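Long-range contacts in invasion-associated protein (Mycobacterium tuberculosis, PDB 4JXB), which probably binds peptidoglycan of the mycobacterial cell wall through an NlpC/p60 domain that has lost its catalytic function: residues Ser17-Pro22 with Asp112-Ser117; Gly74-Pro79 with Tyr127-Leu132. All coordinates share one frame; numbering follows the deposited sequence. Where two conformers were deposited one is given.

Contact 1 (Ser17-Pro22 with Asp112-Ser117). With ACT (acetate ion), chain F.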
loop_
_atom_site.group_PDB
_atom_site.type_symbol
_atom_site.label_atom_id
_atom_site.label_comp_id
_atom_site.label_asym_id
_atom_site.label_seq_id
_atom_site.Cartn_x
_atom_site.Cartn_y
_atom_site.Cartn_z
ATOM N N SER A 17 -6.718 -0.422 -9.938
ATOM C CA SER A 17 -6.588 0.050 -11.308
ATOM C C SER A 17 -5.161 0.019 -11.784
ATOM O O SER A 17 -4.925 0.115 -12.992
ATOM C CB SER A 17 -7.137 1.462 -11.452
ATOM O OG SER A 17 -6.271 2.461 -10.927
ATOM N N GLN A 18 -4.223 -0.081 -10.856
ATOM C CA GLN A 18 -2.812 -0.087 -11.186
ATOM C C GLN A 18 -2.208 -1.484 -11.354
ATOM O O GLN A 18 -1.033 -1.630 -11.616
ATOM C CB GLN A 18 -2.019 0.720 -10.155
ATOM C CG GLN A 18 -2.473 2.173 -10.013
ATOM C CD GLN A 18 -2.423 2.909 -11.330
ATOM O OE1 GLN A 18 -1.338 3.126 -11.857
ATOM N NE2 GLN A 18 -3.576 3.211 -11.911
ATOM N N ARG A 19 -3.031 -2.515 -11.273
ATOM C CA ARG A 19 -2.554 -3.875 -11.495
ATOM C C ARG A 19 -1.837 -3.973 -12.826
ATOM O O ARG A 19 -2.346 -3.465 -13.816
ATOM C CB ARG A 19 -3.710 -4.885 -11.430
ATOM C CG ARG A 19 -4.115 -5.210 -9.979
ATOM C CD ARG A 19 -5.408 -5.955 -9.922
ATOM N NE ARG A 19 -5.404 -7.282 -10.553
ATOM C CZ ARG A 19 -6.162 -7.639 -11.589
ATOM N NH1 ARG A 19 -6.977 -6.765 -12.184
ATOM N NH2 ARG A 19 -6.147 -8.911 -12.002
ATOM N N GLY A 20 -0.661 -4.592 -12.835
ATOM C CA GLY A 20 0.127 -4.735 -14.070
ATOM C C GLY A 20 1.189 -3.674 -14.277
ATOM O O GLY A 20 2.084 -3.861 -15.107
ATOM N N VAL A 21 1.106 -2.560 -13.537
ATOM C CA VAL A 21 2.162 -1.551 -13.580
ATOM C C VAL A 21 3.463 -2.124 -12.946
ATOM O O VAL A 21 3.385 -2.783 -11.920
ATOM C CB VAL A 21 1.713 -0.269 -12.831
ATOM C CG1 VAL A 21 2.867 0.712 -12.662
ATOM C CG2 VAL A 21 0.519 0.388 -13.563
ATOM N N PRO A 22 4.633 -1.884 -13.549
ATOM C CA PRO A 22 5.856 -2.476 -13.007
ATOM C C PRO A 22 6.282 -1.956 -11.640
ATOM O O PRO A 22 5.971 -0.822 -11.277
ATOM C CB PRO A 22 6.942 -2.125 -14.029
ATOM C CG PRO A 22 6.276 -1.397 -15.115
ATOM C CD PRO A 22 4.868 -1.131 -14.793
ATOM N N ASP A 112 6.882 -7.963 -8.692
ATOM C CA ASP A 112 7.593 -7.429 -9.826
ATOM C C ASP A 112 6.695 -6.517 -10.659
ATOM O O ASP A 112 7.199 -5.710 -11.413
ATOM C CB ASP A 112 8.251 -8.523 -10.603
ATOM C CG ASP A 112 9.369 -9.203 -9.773
ATOM O OD1 ASP A 112 9.784 -8.714 -8.674
ATOM O OD2 ASP A 112 9.809 -10.224 -10.228
ATOM N N VAL A 113 5.378 -6.633 -10.453
ATOM C CA VAL A 113 4.350 -5.718 -10.924
ATOM C C VAL A 113 3.298 -5.579 -9.806
ATOM O O VAL A 113 3.260 -6.386 -8.855
ATOM C CB VAL A 113 3.657 -6.236 -12.255
ATOM C CG1 VAL A 113 4.690 -6.290 -13.392
ATOM C CG2 VAL A 113 2.972 -7.547 -12.064
ATOM N N VAL A 114 2.485 -4.546 -9.901
ATOM C CA VAL A 114 1.334 -4.369 -9.011
ATOM C C VAL A 114 0.392 -5.540 -9.179
ATOM O O VAL A 114 -0.004 -5.857 -10.309
ATOM C CB VAL A 114 0.604 -3.040 -9.273
ATOM C CG1 VAL A 114 -0.679 -2.922 -8.426
ATOM C CG2 VAL A 114 1.557 -1.810 -9.050
ATOM N N GLN A 115 0.015 -6.188 -8.068
ATOM C CA GLN A 115 -0.694 -7.469 -8.144
ATOM C C GLN A 115 -1.509 -7.707 -6.925
ATOM O O GLN A 115 -1.170 -7.202 -5.849
ATOM C CB GLN A 115 0.298 -8.655 -8.336
ATOM C CG GLN A 115 1.237 -8.892 -7.154
ATOM C CD GLN A 115 2.215 -10.050 -7.387
ATOM O OE1 GLN A 115 3.343 -9.850 -7.875
ATOM N NE2 GLN A 115 1.793 -11.264 -7.007
ATOM N N VAL A 116 -2.538 -8.526 -7.034
ATOM C CA VAL A 116 -3.235 -9.051 -5.867
ATOM C C VAL A 116 -2.628 -10.399 -5.477
ATOM O O VAL A 116 -2.202 -11.158 -6.325
ATOM C CB VAL A 116 -4.731 -9.167 -6.142
ATOM C CG1 VAL A 116 -5.476 -9.872 -4.994
ATOM C CG2 VAL A 116 -5.306 -7.762 -6.377
ATOM N N SER A 117 -2.574 -10.678 -4.186
ATOM C CA SER A 117 -1.900 -11.860 -3.657
ATOM C C SER A 117 -2.581 -12.288 -2.364
ATOM O O SER A 117 -3.193 -11.465 -1.710
ATOM C CB SER A 117 -0.447 -11.531 -3.338
ATOM O OG SER A 117 0.302 -11.232 -4.515
HETATM C C ACT F . -3.727 -10.377 -9.869
HETATM O O ACT F . -4.843 -10.717 -10.324
HETATM O OXT ACT F . -3.625 -9.157 -9.574
HETATM C CH3 ACT F . -2.592 -11.347 -9.674
#

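Contact 2 (Gly74-Pro79 with Tyr127-Leu132)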
loop_
_atom_site.group_PDB
_atom_site.type_symbol
_atom_site.label_atom_id
_atom_site.label_comp_id
_atom_site.label_asym_id
_atom_site.label_seq_id
_atom_site.Cartn_x
_atom_site.Cartn_y
_atom_site.Cartn_z
ATOM N N GLY A 74 -0.172 5.978 11.895
ATOM C CA GLY A 74 -1.515 5.392 11.767
ATOM C C GLY A 74 -2.075 4.756 13.025
ATOM O O GLY A 74 -1.322 4.222 13.893
ATOM N N GLN A 75 -3.403 4.779 13.108
ATOM C CA GLN A 75 -4.138 4.077 14.160
ATOM C C GLN A 75 -4.050 2.577 13.945
ATOM O O GLN A 75 -4.343 2.104 12.867
ATOM C CB GLN A 75 -5.613 4.464 14.128
ATOM C CG GLN A 75 -6.474 3.690 15.150
ATOM C CD GLN A 75 -7.982 3.951 15.028
ATOM O OE1 GLN A 75 -8.424 5.097 14.960
ATOM N NE2 GLN A 75 -8.774 2.876 15.011
ATOM N N LYS A 76 -3.645 1.850 14.980
ATOM C CA LYS A 76 -3.469 0.390 14.918
ATOM C C LYS A 76 -4.750 -0.376 15.176
ATOM O O LYS A 76 -5.615 0.030 15.988
ATOM C CB LYS A 76 -2.392 -0.101 15.866
ATOM C CG LYS A 76 -1.072 0.635 15.813
ATOM C CD LYS A 76 -0.498 0.723 14.460
ATOM C CE LYS A 76 0.919 1.409 14.495
ATOM N NZ LYS A 76 0.908 2.851 14.868
ATOM N N VAL A 77 -4.903 -1.464 14.429
ATOM C CA VAL A 77 -5.934 -2.468 14.732
ATOM C C VAL A 77 -5.254 -3.829 14.703
ATOM O O VAL A 77 -4.133 -3.984 14.205
ATOM C CB VAL A 77 -7.117 -2.458 13.758
ATOM C CG1 VAL A 77 -7.873 -1.118 13.840
ATOM C CG2 VAL A 77 -6.664 -2.737 12.363
ATOM N N LEU A 78 -5.924 -4.793 15.294
ATOM C CA LEU A 78 -5.391 -6.133 15.452
ATOM C C LEU A 78 -5.686 -6.957 14.195
ATOM O O LEU A 78 -6.654 -6.683 13.481
ATOM C CB LEU A 78 -6.088 -6.807 16.635
ATOM C CG LEU A 78 -5.871 -6.245 18.040
ATOM C CD1 LEU A 78 -6.752 -6.986 19.029
ATOM C CD2 LEU A 78 -4.435 -6.373 18.354
ATOM N N PRO A 79 -4.889 -8.023 13.986
ATOM C CA PRO A 79 -5.051 -8.875 12.812
ATOM C C PRO A 79 -6.440 -9.418 12.738
ATOM O O PRO A 79 -6.997 -9.468 11.621
ATOM C CB PRO A 79 -4.072 -10.039 13.080
ATOM C CG PRO A 79 -3.808 -9.981 14.560
ATOM C CD PRO A 79 -3.822 -8.525 14.857
ATOM N N TYR A 127 0.646 -5.212 13.885
ATOM C CA TYR A 127 -0.599 -4.467 13.813
ATOM C C TYR A 127 -0.832 -4.072 12.369
ATOM O O TYR A 127 0.131 -3.874 11.617
ATOM C CB TYR A 127 -0.547 -3.200 14.655
ATOM C CG TYR A 127 -0.448 -3.451 16.150
ATOM C CD1 TYR A 127 -1.570 -3.788 16.894
ATOM C CD2 TYR A 127 0.757 -3.346 16.799
ATOM C CE1 TYR A 127 -1.473 -4.026 18.271
ATOM C CE2 TYR A 127 0.865 -3.587 18.157
ATOM C CZ TYR A 127 -0.259 -3.911 18.883
ATOM O OH TYR A 127 -0.116 -4.142 20.238
ATOM N N LEU A 128 -2.107 -3.965 11.999
ATOM C CA LEU A 128 -2.515 -3.255 10.775
ATOM C C LEU A 128 -2.796 -1.807 11.116
ATOM O O LEU A 128 -2.926 -1.442 12.292
ATOM C CB LEU A 128 -3.778 -3.900 10.181
ATOM C CG LEU A 128 -3.559 -5.281 9.531
ATOM C CD1 LEU A 128 -3.620 -6.389 10.558
ATOM C CD2 LEU A 128 -4.660 -5.523 8.480
ATOM N N VAL A 129 -2.844 -0.951 10.102
ATOM C CA VAL A 129 -3.317 0.409 10.295
ATOM C C VAL A 129 -4.682 0.581 9.641
ATOM O O VAL A 129 -4.898 0.156 8.494
ATOM C CB VAL A 129 -2.314 1.448 9.720
ATOM C CG1 VAL A 129 -2.956 2.814 9.499
ATOM C CG2 VAL A 129 -1.083 1.538 10.616
ATOM N N ARG A 130 -5.610 1.206 10.359
ATOM C CA ARG A 130 -6.875 1.606 9.794
ATOM C C ARG A 130 -6.813 3.120 9.536
ATOM O O ARG A 130 -6.591 3.914 10.440
ATOM C CB ARG A 130 -8.016 1.255 10.730
ATOM C CG ARG A 130 -9.379 1.602 10.132
ATOM C CD ARG A 130 -10.474 0.801 10.702
ATOM N NE ARG A 130 -10.220 -0.606 10.505
ATOM C CZ ARG A 130 -10.714 -1.587 11.250
ATOM N NH1 ARG A 130 -11.551 -1.318 12.263
ATOM N NH2 ARG A 130 -10.371 -2.836 10.978
ATOM N N VAL A 131 -6.899 3.492 8.268
ATOM C CA VAL A 131 -6.788 4.883 7.834
ATOM C C VAL A 131 -8.103 5.616 8.011
ATOM O O VAL A 131 -8.111 6.769 8.510
ATOM C CB VAL A 131 -6.298 4.968 6.362
ATOM C CG1 VAL A 131 -6.131 6.447 5.969
ATOM C CG2 VAL A 131 -4.967 4.219 6.227
ATOM N N LEU A 132 -9.191 4.958 7.612
ATOM C CA LEU A 132 -10.516 5.561 7.579
ATOM C C LEU A 132 -11.503 4.923 8.583
ATOM O O LEU A 132 -12.161 5.728 9.304
ATOM C CB LEU A 132 -11.059 5.558 6.157
ATOM C CG LEU A 132 -10.199 6.231 5.088
ATOM C CD1 LEU A 132 -10.776 5.933 3.720
ATOM C CD2 LEU A 132 -10.047 7.748 5.312
HETATM O O HOH W 1 -4.926 6.105 10.973
#

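Contact 1 (Ser17-Pro22 with Asp112-Ser117)
V114 turns its isopropyl group into a type II beta turn, Q18 to V21, that follows helix 4-16 of the NlpC/p60 domain and lies against strand 114-118, an outermost strand of the four-stranded antiparallel sheet. Its CB sits 3.2 Å from the carbonyl O of Q18, the same oxygen that closes the turn by accepting from V21 N. Both methyls lie near Q18 O: CG1, anti to the backbone N (chi1 175°), reaches the Q18 end of the turn, and CG2 also faces V21, 4.1 Å from V21 CB. Beyond these segments L51 of helix 48-56 and L108 of strand 106-110 also touch the V114 side chain, which is buried.

Backbone bonds on both sides of V114 fix this placement. G20 N donates to V114 O at 2.9 Å, and V114 N to V21 O at 2.8 Å, so one residue of the strand is gripped through both its peptide groups. V113 is bridged to P22, and its CG1 lies alongside G20 O and P22 CA.

R19 leaves the turn in another direction, running obliquely past V116, with its CD 4.0 Å from V116 CG2. A bend at chi3 (64°) carries the guanidinium to a bound acetate, probably from the crystallisation liquor, whose carbon lies at the guanidinium edge, in its plane. Three hydrogen bonds hold the carboxylate: R19 NH2 donates to acetate O at 2.8 Å, while acetate OXT receives both R19 NE and the strand amide V116 N, each at 2.8 Å and nearly straight.

Contact 2 (Gly74-Pro79 with Tyr127-Leu132)
V77 and L128 form an antiparallel hydrogen-bonded pair in the two-stranded sheet of 75-77 and 128-130: V77 N donates to L128 O at 2.9 Å, and L128 N returns to V77 O. A third bond runs from R130 N to Q75 O at 2.9 Å.

On the face carrying V77, L128 and R130, the two methyls of V77 have different neighbours. CG2 packs on L128 CB, while CG1, anti to the carbonyl carbon (chi1 -64°), lies 3.9 Å above the centre of the R130 guanidinium. L128 reaches on with CD1 to P79 CA, 3.6 Å away.

On the face of K76 and V129, K76 CD approaches V129 CG2; K76 also crosses the Y127 side chain at about a right angle, K76 CB being 3.8 Å from Y127 CB. The edge of the Y127 ring meets V77 O in plane, and the L78 and Y127 side chains lie side by side, pointing the same way, with L78 CD2 approaching Y127 CE1. V129 CG1 rests on G74 CA at 3.7 Å, where the chain leaves helix 67-73.

Farther out, a water joins Q75 N to R130 O. D86 forms a salt bridge with R130 NH2, which also bonds to Q81 O. K76 folds back through its bends at chi2 and chi4, bringing NZ to G74 O at 2.8 Å, with Y71 giving a second carbonyl and a cation-pi partner. R130 is thus paired with a carboxylate, whereas K76 meets carbonyl oxygens and the Y71 ring, which would probably stabilise its positive charge; these bonds hold both side-chain ends in place.

How the contacts relate
Contacts 1 and 2 lie on opposite sides of the chain's centre, with their own centres 23 Å apart and nearest atoms about 12 Å apart, so they do not touch. Their segments alternate along the chain: 17-22, 74-79, 112-117, 127-132. The four-stranded antiparallel sheet links the two regions: one of its outermost strands, 114-118, belongs to contact 1, and the other, 87-90, bonds through L87 to the backbone of V129 in contact 2. Helix 48-56 borders both, meeting Q18 and V114 at contact 1 and V131 and L132 at the end of 127-132. Within the single NlpC/p60 domain, contact 1 ties an early segment to a late one, contact 2 a central segment to the C-terminal one.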